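Local structure of beta-1,4-mannanase (Cryptopygus antarcticus, 4OOU) at residues Y254-H257 and Y258-S261. The protein hydrolyses the internal beta-1,4-mannosidic linkages of mannans, galactomannans and glucomannans, releasing mainly mannobiose and mannotriose from short mannooligosaccharides. Residues are numbered along the deposited sequence; the frame is centred on the assembly and turned at random.
Sequences YRNH and YKDS
Asn256 folds back over the chain that follows it, and its OD1 takes the backbone N-H of Tyr258 at 3.2 Å (Tyr258 N to Asn256 OD1). That closes an Asx turn. The bond is fairly straight at the hydrogen, 158°, but the donor stands 38° out of the amide plane, above it. With CG anti to the backbone N (chi1 -179°), the amide lies beside the carbonyl carbon and follows the chain forward; Asn256 ND2 packs against Lys259 CB at 3.9 Å and is weakly bonded to the Tyr277 hydroxyl. Were this residue an alanine, the Tyr258 N-H would probably lose its side-chain acceptor and the bend before the helix would be less firmly set. The tight side of the turn belongs to Tyr258 and His257, both buried: His257 CB sits over one face of the Tyr258 ring, 4.2 Å from its centroid, a CH-pi contact between neighbours.

Lys259 makes the looser, partly exposed side. Its aliphatic chain runs past the Asn256 carbonyl, Lys259 CG to Asn256 O 3.6 Å, and then bends at its last torsion to bring NZ within 3.3 Å of that same Asn256 O, a weak bond. The stronger hold on NZ is a salt bridge to Asp250, which also takes Arg255 NH1; with this carboxylate between them, the two cations can probably sit close together.

The turn lies in the loop that leaves strand 238-241 of the TIM barrel and leads into helix 260-267. The Tyr258 side chain packs against Met215 and Leu219 of helix 215-232, and its hydroxyl is hydrogen-bonded to Glu183; this side chain is about 7 Å from that of the substrate-binding Trp243. His257 also touches Met215, so both side chains set the turn against helix 215-232.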
# COMPACT_ATOMS: atom_id res chain seq x y z
N TYR A 254 2.06 -20.82 7.47
CA TYR A 254 2.75 -19.67 6.92
C TYR A 254 3.27 -18.81 8.06
O TYR A 254 3.04 -19.11 9.23
CB TYR A 254 1.78 -18.84 6.11
CG TYR A 254 0.98 -19.58 5.09
CD1 TYR A 254 1.49 -20.72 4.43
CD2 TYR A 254 -0.27 -19.10 4.70
CE1 TYR A 254 0.76 -21.37 3.46
CE2 TYR A 254 -0.99 -19.73 3.72
CZ TYR A 254 -0.48 -20.87 3.11
OH TYR A 254 -1.24 -21.51 2.14
N ARG A 255 3.94 -17.72 7.70
CA ARG A 255 4.51 -16.82 8.68
C ARG A 255 4.08 -15.39 8.42
O ARG A 255 4.11 -14.93 7.29
CB ARG A 255 6.03 -16.92 8.61
CG ARG A 255 6.80 -16.02 9.57
CD ARG A 255 6.74 -16.52 11.01
NE ARG A 255 7.00 -17.96 11.12
CZ ARG A 255 6.18 -18.84 11.70
NH1 ARG A 255 5.03 -18.46 12.26
NH2 ARG A 255 6.53 -20.13 11.73
N ASN A 256 3.65 -14.69 9.46
CA ASN A 256 3.39 -13.24 9.38
C ASN A 256 4.71 -12.54 9.67
O ASN A 256 5.08 -12.37 10.83
CB ASN A 256 2.32 -12.84 10.40
CG ASN A 256 1.97 -11.34 10.36
OD1 ASN A 256 2.57 -10.54 9.62
ND2 ASN A 256 1.00 -10.97 11.19
N HIS A 257 5.41 -12.10 8.63
CA HIS A 257 6.71 -11.48 8.81
C HIS A 257 6.68 -10.03 9.22
O HIS A 257 7.74 -9.47 9.44
CB HIS A 257 7.55 -11.58 7.54
CG HIS A 257 8.18 -12.91 7.36
ND1 HIS A 257 7.57 -13.93 6.66
CD2 HIS A 257 9.36 -13.40 7.80
CE1 HIS A 257 8.36 -15.00 6.67
NE2 HIS A 257 9.45 -14.70 7.37
N TYR A 258 5.50 -9.42 9.33
CA TYR A 258 5.40 -7.97 9.53
C TYR A 258 4.61 -7.56 10.79
O TYR A 258 4.25 -6.39 10.96
CB TYR A 258 4.83 -7.30 8.28
CG TYR A 258 5.58 -7.66 6.99
CD1 TYR A 258 5.25 -8.78 6.26
CD2 TYR A 258 6.61 -6.88 6.51
CE1 TYR A 258 5.91 -9.10 5.10
CE2 TYR A 258 7.27 -7.20 5.34
CZ TYR A 258 6.92 -8.32 4.64
OH TYR A 258 7.57 -8.68 3.47
N LYS A 259 4.37 -8.53 11.68
CA LYS A 259 3.78 -8.22 13.00
C LYS A 259 4.66 -7.29 13.82
O LYS A 259 5.87 -7.31 13.69
CB LYS A 259 3.43 -9.49 13.82
CG LYS A 259 4.42 -10.67 13.91
CD LYS A 259 3.67 -11.90 14.43
CE LYS A 259 4.55 -13.10 14.79
NZ LYS A 259 4.80 -14.07 13.68
N ASP A 260 4.03 -6.46 14.64
CA ASP A 260 4.78 -5.58 15.55
C ASP A 260 6.09 -6.22 16.05
O ASP A 260 7.17 -5.71 15.73
CB ASP A 260 3.91 -5.16 16.75
CG ASP A 260 2.76 -4.23 16.37
OD1 ASP A 260 2.23 -4.26 15.21
OD2 ASP A 260 2.35 -3.47 17.27
N SER A 261 6.03 -7.33 16.81
CA SER A 261 7.26 -7.96 17.38
C SER A 261 8.43 -8.01 16.36
O SER A 261 9.54 -7.53 16.65
CB SER A 261 7.01 -9.36 18.03
OG SER A 261 7.00 -10.45 17.11